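Local atomic coordinates of hydrogenase-specific maturation endopeptidase (Thermococcus kodakarensis, PDB entry 5IJA), a protein that probably acts as an endopeptidase that matures [NiFe] hydrogenase and thereby activates it. Residues Thr38-Phe41 and Arg42-Asn45; Leu97-Leu100 and Met101-Glu105; Ala134-Gln137 and Lys138-Ile142. All blocks are in the same frame, centred on the assembly; numbering follows the deposited sequence.

Interaction 1 (Thr38-Phe41 and Arg42-Asn45); sequences TDIF and RLAN
Arg42, Leu43 and Ala44 turn back onto Asp39, Ile40 and Phe41 through three successive i to i+3 backbone bonds, so the chain leaving strand 33-37 winds into short turns. Arg42 N donates to Asp39 O at 3.2 Å, Leu43 N to Ile40 O at 2.9 Å and Ala44 N to Phe41 O at 3.1 Å. All three donors stand above the carbonyl planes, that of Ala44 the most, 66° out of the carbonyl plane of Phe41. The backbone angles of 42-45 are those of a helix, but the bonds are those of successive turns.

Asp39 opens the turns. Its carboxylate is anti to the backbone N (chi1 -178°), which brings OD1 over the coming turn, where Phe41 N donates to it at 3.3 Å from above the carboxylate plane: an Asx turn. The other oxygen serves Arg42. Asp39 OD2 lies 4.4 Å from Arg42 NE, too far for a salt bridge, and a water spans the interval, donating a hydrogen bond to Asp39 OD2 at 2.7 Å and accepting one from Arg42 NE at 3.1 Å. The two side chains cross at about a right angle, with carboxylate and guanidinium planes 63° apart. The extended arginine chain carries NH1 on to the backbone O of Glu35.

On the buried side Ile40 CD1 and Leu43 CD2 approach to 4.4 Å, and Leu43 goes on to meet Leu4 and Leu6 of strand 3-8. The Asp39 carboxylate is thus tied on one oxygen by a backbone N-H and on the other by the water, which joins it to Arg42 without direct contact of the charges.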
loop_
_atom_site.group_PDB
_atom_site.type_symbol
_atom_site.label_atom_id
_atom_site.label_comp_id
_atom_site.label_asym_id
_atom_site.label_seq_id
_atom_site.Cartn_x
_atom_site.Cartn_y
_atom_site.Cartn_z
ATOM N N THR A 38 6.663 -0.271 8.002
ATOM C CA THR A 38 7.941 -0.063 7.329
ATOM C C THR A 38 8.812 -1.317 7.359
ATOM O O THR A 38 10.008 -1.242 7.103
ATOM C CB THR A 38 8.746 1.105 7.963
ATOM O OG1 THR A 38 8.923 0.856 9.361
ATOM C CG2 THR A 38 8.023 2.440 7.772
ATOM N N ASP A 39 8.209 -2.468 7.648
ATOM C CA ASP A 39 8.964 -3.711 7.790
ATOM C C ASP A 39 8.342 -4.874 7.012
ATOM O O ASP A 39 7.502 -5.589 7.536
ATOM C CB ASP A 39 9.073 -4.092 9.268
ATOM C CG ASP A 39 9.891 -5.363 9.490
ATOM O OD1 ASP A 39 10.620 -5.787 8.566
ATOM O OD2 ASP A 39 9.820 -5.920 10.603
ATOM N N ILE A 40 8.803 -5.074 5.787
ATOM C CA ILE A 40 8.188 -6.061 4.907
ATOM C C ILE A 40 8.341 -7.499 5.446
ATOM O O ILE A 40 7.558 -8.377 5.105
ATOM C CB ILE A 40 8.773 -5.943 3.478
ATOM C CG1 ILE A 40 7.935 -6.748 2.491
ATOM C CG2 ILE A 40 10.225 -6.357 3.452
ATOM C CD1 ILE A 40 6.484 -6.328 2.483
ATOM N N PHE A 41 9.311 -7.740 6.319
ATOM C CA PHE A 41 9.541 -9.107 6.793
ATOM C C PHE A 41 8.440 -9.605 7.740
ATOM O O PHE A 41 8.387 -10.794 8.083
ATOM C CB PHE A 41 10.924 -9.209 7.444
ATOM C CG PHE A 41 12.050 -9.163 6.445
ATOM C CD1 PHE A 41 12.048 -10.018 5.355
ATOM C CD2 PHE A 41 13.070 -8.238 6.561
ATOM C CE1 PHE A 41 13.066 -9.979 4.419
ATOM C CE2 PHE A 41 14.088 -8.185 5.629
ATOM C CZ PHE A 41 14.092 -9.054 4.556
ATOM N N ARG A 42 7.545 -8.703 8.144
ATOM C CA ARG A 42 6.318 -9.106 8.828
ATOM C C ARG A 42 5.490 -10.067 7.984
ATOM O O ARG A 42 4.696 -10.850 8.489
ATOM C CB ARG A 42 5.461 -7.889 9.183
ATOM C CG ARG A 42 6.109 -6.936 10.186
ATOM C CD ARG A 42 5.088 -5.946 10.728
ATOM N NE ARG A 42 5.630 -5.154 11.833
ATOM C CZ ARG A 42 5.003 -4.123 12.396
ATOM N NH1 ARG A 42 3.805 -3.751 11.954
ATOM N NH2 ARG A 42 5.572 -3.461 13.398
ATOM N N LEU A 43 5.676 -9.989 6.675
ATOM C CA LEU A 43 4.931 -10.825 5.773
ATOM C C LEU A 43 5.327 -12.301 5.886
ATOM O O LEU A 43 4.535 -13.186 5.566
ATOM C CB LEU A 43 5.138 -10.322 4.345
ATOM C CG LEU A 43 4.435 -11.054 3.203
ATOM C CD1 LEU A 43 2.925 -11.061 3.335
ATOM C CD2 LEU A 43 4.854 -10.374 1.929
ATOM N N ALA A 44 6.567 -12.563 6.286
ATOM C CA ALA A 44 7.027 -13.947 6.396
ATOM C C ALA A 44 6.083 -14.780 7.263
ATOM O O ALA A 44 5.687 -15.894 6.893
ATOM C CB ALA A 44 8.445 -13.988 6.957
ATOM N N ASN A 45 5.682 -14.212 8.394
ATOM C CA ASN A 45 4.810 -14.910 9.327
ATOM C C ASN A 45 3.336 -14.924 8.925
ATOM O O ASN A 45 2.535 -15.667 9.499
ATOM C CB ASN A 45 4.944 -14.290 10.721
ATOM C CG ASN A 45 6.301 -14.536 11.333
ATOM O OD1 ASN A 45 6.844 -15.636 11.227
ATOM N ND2 ASN A 45 6.863 -13.517 11.976
HETATM O O HOH W 1 8.533 -4.962 12.763
#

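Interaction 2 (Leu97-Leu100 and Met101-Glu105); sequences LKLL and MALDE
Leu97 and Met101, one helical turn apart, meet at an oblique angle, with the methionine methyl CE 4.1 Å from Leu97 CG. Met101 has CG anti to its carbonyl carbon (chi1 -70°) and is extended beyond it; this course takes the thioether back along the preceding turn, CG passing 3.3 Å from Leu97 O. Leu97 meets it with its branch carbon. Beyond the pair, Met101 also touches Leu107 and Lys108 of helix 105-109.

A second pair, Leu99 and Leu103, meets methyl to methyl at the more exposed flank, CD1 to CD1 at 4.3 Å. Leu103 CG lies 3.4 Å from Leu99 O, so the leucine covers that carbonyl as well.

Underneath, Met101 N donates to Leu97 O at 2.9 Å and Ala102 N to Lys98 O at 3.0 Å, both regular alpha-helical bonds. Leu103 N makes two weak bonds, to Leu99 O and Leu100 O, as the helix runs out. Asp104 then leaves the spiral, its carboxylate capping a backbone N beyond Glu105 and pairing with Arg106 in a salt bridge. Asp104 at the N-cap position marks a helix-to-helix junction, where 88-103 ends and 105-109 starts at once.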
loop_
_atom_site.group_PDB
_atom_site.type_symbol
_atom_site.label_atom_id
_atom_site.label_comp_id
_atom_site.label_asym_id
_atom_site.label_seq_id
_atom_site.Cartn_x
_atom_site.Cartn_y
_atom_site.Cartn_z
ATOM N N LEU A 97 10.739 -7.923 -0.130
ATOM C CA LEU A 97 9.681 -8.610 -0.865
ATOM C C LEU A 97 10.297 -9.548 -1.892
ATOM O O LEU A 97 9.804 -10.656 -2.078
ATOM C CB LEU A 97 8.736 -7.623 -1.549
ATOM C CG LEU A 97 7.541 -8.261 -2.270
ATOM C CD1 LEU A 97 6.633 -9.013 -1.274
ATOM C CD2 LEU A 97 6.771 -7.178 -3.016
ATOM N N LYS A 98 11.369 -9.101 -2.555
ATOM C CA LYS A 98 12.070 -9.933 -3.543
ATOM C C LYS A 98 12.608 -11.221 -2.920
ATOM O O LYS A 98 12.499 -12.284 -3.517
ATOM C CB LYS A 98 13.244 -9.185 -4.188
ATOM C CG LYS A 98 12.874 -8.004 -5.063
ATOM C CD LYS A 98 11.975 -8.407 -6.210
ATOM C CE LYS A 98 11.315 -7.177 -6.815
ATOM N NZ LYS A 98 10.533 -6.413 -5.789
ATOM N N LEU A 99 13.197 -11.105 -1.736
ATOM C CA LEU A 99 13.732 -12.270 -1.027
ATOM C C LEU A 99 12.610 -13.245 -0.684
ATOM O O LEU A 99 12.750 -14.456 -0.891
ATOM C CB LEU A 99 14.476 -11.849 0.246
ATOM C CG LEU A 99 15.020 -12.966 1.149
ATOM C CD1 LEU A 99 15.948 -13.858 0.369
ATOM C CD2 LEU A 99 15.735 -12.366 2.347
ATOM N N LEU A 100 11.500 -12.721 -0.156
ATOM C CA LEU A 100 10.379 -13.584 0.199
ATOM C C LEU A 100 9.796 -14.272 -1.031
ATOM O O LEU A 100 9.348 -15.401 -0.948
ATOM C CB LEU A 100 9.293 -12.802 0.919
ATOM C CG LEU A 100 9.764 -12.298 2.275
ATOM C CD1 LEU A 100 8.705 -11.370 2.880
ATOM C CD2 LEU A 100 10.019 -13.476 3.186
ATOM N N MET A 101 9.787 -13.586 -2.166
ATOM C CA MET A 101 9.370 -14.221 -3.413
ATOM C C MET A 101 10.317 -15.322 -3.876
ATOM O O MET A 101 9.869 -16.330 -4.410
ATOM C CB MET A 101 9.235 -13.176 -4.522
ATOM C CG MET A 101 8.058 -12.246 -4.331
ATOM S SD MET A 101 7.995 -10.981 -5.614
ATOM C CE MET A 101 6.278 -10.526 -5.505
ATOM N N ALA A 102 11.616 -15.133 -3.672
ATOM C CA ALA A 102 12.596 -16.165 -4.022
ATOM C C ALA A 102 12.389 -17.426 -3.196
ATOM O O ALA A 102 12.814 -18.519 -3.594
ATOM C CB ALA A 102 13.990 -15.658 -3.828
ATOM N N LEU A 103 11.739 -17.262 -2.044
ATOM C CA LEU A 103 11.529 -18.347 -1.087
ATOM C C LEU A 103 10.145 -18.978 -1.145
ATOM O O LEU A 103 9.906 -20.026 -0.524
ATOM C CB LEU A 103 11.791 -17.834 0.327
ATOM C CG LEU A 103 13.253 -17.490 0.623
ATOM C CD1 LEU A 103 13.385 -16.897 1.998
ATOM C CD2 LEU A 103 14.139 -18.726 0.484
ATOM N N ASP A 104 9.231 -18.356 -1.885
ATOM C CA ASP A 104 7.870 -18.865 -1.985
ATOM C C ASP A 104 7.333 -18.590 -3.388
ATOM O O ASP A 104 7.021 -17.450 -3.731
ATOM C CB ASP A 104 6.991 -18.222 -0.895
ATOM C CG ASP A 104 5.614 -18.880 -0.757
ATOM O OD1 ASP A 104 5.122 -19.502 -1.722
ATOM O OD2 ASP A 104 5.000 -18.747 0.329
ATOM N N GLU A 105 7.257 -19.634 -4.211
ATOM C CA GLU A 105 6.807 -19.490 -5.598
ATOM C C GLU A 105 5.413 -18.904 -5.715
ATOM O O GLU A 105 5.089 -18.281 -6.725
ATOM C CB GLU A 105 6.835 -20.843 -6.323
ATOM C CG GLU A 105 8.128 -21.133 -7.091
ATOM C CD GLU A 105 8.375 -20.166 -8.247
ATOM O OE1 GLU A 105 7.394 -19.675 -8.852
ATOM O OE2 GLU A 105 9.556 -19.899 -8.556
#

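Interaction 3 (Ala134-Gln137 and Lys138-Ile142); sequences AGVQ and KAVEI
Ala139 N donates to Gly135 O at 2.9 Å, nearly along the C=O axis and with an N-H...O angle of 163°; Val140 N reaches Val136 O at the same distance. Lys138 N to Ala134 O, 3.2 Å, and Glu141 N to Gln137 O, 3.1 Å, complete a run of four i to i+4 bonds. In these last two, as in the Val140 bond, the donor is tilted 19-24° from the carbonyl plane.

Side chains lie close over the carbonyls. Val140 has CG1 anti to its backbone N (chi1 170°) and CG2 beside that N, which puts CG2 only 3.1 Å from Val136 O; the same methyl is 4.3 Å from Val136 CG1. Glu141 behaves alike on the outer side: its CG passes 3.3 Å from Gln137 O, and the extended chain beyond it keeps the carboxylate above the same turn.

The segments belong to helix 130-146, the last of the chain, which packs on one face of the mixed alpha/beta sheet. Val136 and Val140 face helix 18-28, meeting Ala22 and Ile25, and Leu26, respectively, while Ala139 rests on Ile115 and Ile117 of strand 111-118. Ile142 follows on the sheet side, touching Ile115 of the same strand and Val69 and His71 of strand 69-73.

Gly135 is buried beside them, and Ala139 CB lies 3.5 Å from Gly135 O. On the exposed flank the side chain of Gln137 reaches Ile25 of helix 18-28.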
loop_
_atom_site.group_PDB
_atom_site.type_symbol
_atom_site.label_atom_id
_atom_site.label_comp_id
_atom_site.label_asym_id
_atom_site.label_seq_id
_atom_site.Cartn_x
_atom_site.Cartn_y
_atom_site.Cartn_z
ATOM N N ALA A 134 -10.214 12.094 2.013
ATOM C CA ALA A 134 -10.921 11.802 0.776
ATOM C C ALA A 134 -10.197 10.719 -0.020
ATOM O O ALA A 134 -10.825 9.802 -0.560
ATOM C CB ALA A 134 -11.071 13.061 -0.055
ATOM N N GLY A 135 -8.875 10.837 -0.084
ATOM C CA GLY A 135 -8.048 9.841 -0.731
ATOM C C GLY A 135 -8.158 8.475 -0.083
ATOM O O GLY A 135 -8.247 7.478 -0.781
ATOM N N VAL A 136 -8.165 8.418 1.248
ATOM C CA VAL A 136 -8.301 7.132 1.942
ATOM C C VAL A 136 -9.600 6.436 1.555
ATOM O O VAL A 136 -9.641 5.220 1.337
ATOM C CB VAL A 136 -8.251 7.310 3.473
ATOM C CG1 VAL A 136 -8.632 6.009 4.176
ATOM C CG2 VAL A 136 -6.879 7.792 3.902
ATOM N N GLN A 137 -10.663 7.220 1.449
ATOM C CA GLN A 137 -11.954 6.686 1.046
ATOM C C GLN A 137 -11.899 6.053 -0.339
ATOM O O GLN A 137 -12.398 4.937 -0.543
ATOM C CB GLN A 137 -13.007 7.793 1.100
ATOM C CG GLN A 137 -13.270 8.272 2.524
ATOM C CD GLN A 137 -13.793 7.154 3.411
ATOM O OE1 GLN A 137 -14.681 6.398 3.014
ATOM N NE2 GLN A 137 -13.231 7.030 4.610
ATOM N N LYS A 138 -11.266 6.730 -1.288
ATOM C CA LYS A 138 -11.214 6.158 -2.631
ATOM C C LYS A 138 -10.234 4.984 -2.711
ATOM O O LYS A 138 -10.462 4.050 -3.481
ATOM C CB LYS A 138 -10.864 7.211 -3.678
ATOM C CG LYS A 138 -11.485 6.851 -5.033
ATOM C CD LYS A 138 -11.888 8.065 -5.863
ATOM C CE LYS A 138 -12.778 7.626 -7.035
ATOM N NZ LYS A 138 -12.741 8.545 -8.213
ATOM N N ALA A 139 -9.153 5.028 -1.929
ATOM C CA ALA A 139 -8.249 3.883 -1.860
ATOM C C ALA A 139 -8.978 2.648 -1.342
ATOM O O ALA A 139 -8.781 1.536 -1.852
ATOM C CB ALA A 139 -7.045 4.199 -0.975
ATOM N N VAL A 140 -9.827 2.842 -0.337
ATOM C CA VAL A 140 -10.602 1.737 0.222
ATOM C C VAL A 140 -11.562 1.153 -0.818
ATOM O O VAL A 140 -11.715 -0.072 -0.915
ATOM C CB VAL A 140 -11.369 2.187 1.480
ATOM C CG1 VAL A 140 -12.383 1.109 1.932
ATOM C CG2 VAL A 140 -10.389 2.474 2.586
ATOM N N GLU A 141 -12.178 2.026 -1.607
ATOM C CA GLU A 141 -13.103 1.601 -2.666
ATOM C C GLU A 141 -12.425 0.756 -3.735
ATOM O O GLU A 141 -12.966 -0.264 -4.169
ATOM C CB GLU A 141 -13.742 2.806 -3.340
ATOM C CG GLU A 141 -14.738 3.560 -2.493
ATOM C CD GLU A 141 -15.319 4.734 -3.256
ATOM O OE1 GLU A 141 -15.434 4.621 -4.499
ATOM O OE2 GLU A 141 -15.637 5.766 -2.624
ATOM N N ILE A 142 -11.246 1.191 -4.165
ATOM C CA ILE A 142 -10.463 0.430 -5.138
ATOM C C ILE A 142 -10.090 -0.937 -4.578
ATOM O O ILE A 142 -10.237 -1.951 -5.248
ATOM C CB ILE A 142 -9.188 1.199 -5.550
ATOM C CG1 ILE A 142 -9.564 2.531 -6.197
ATOM C CG2 ILE A 142 -8.329 0.374 -6.504
ATOM C CD1 ILE A 142 -8.380 3.419 -6.566
#

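Interactions 1 and 2 are neighbours in the fold: Leu43 of 38-45 packs on Leu97 and Leu100 of helix 88-103, with Leu43 CD2 3.9 Å from Leu97 CD1, and Ile40 O is also 3.9 Å from Leu100 CD1. Interaction 3 lies on the opposite side of the chain's centre, its nearest atoms about 16 Å from interaction 1 and about 17 Å from interaction 2, consistent with helices on both faces of the sheet. Interactions 1 and 3 are partly buried, whereas interaction 2 is a surface contact. Interaction 1 alone pairs charged side chains through water; interactions 2 and 3 combine helical backbone bonds with apolar contacts, fraying at a helix end in interaction 2 and regular throughout interaction 3.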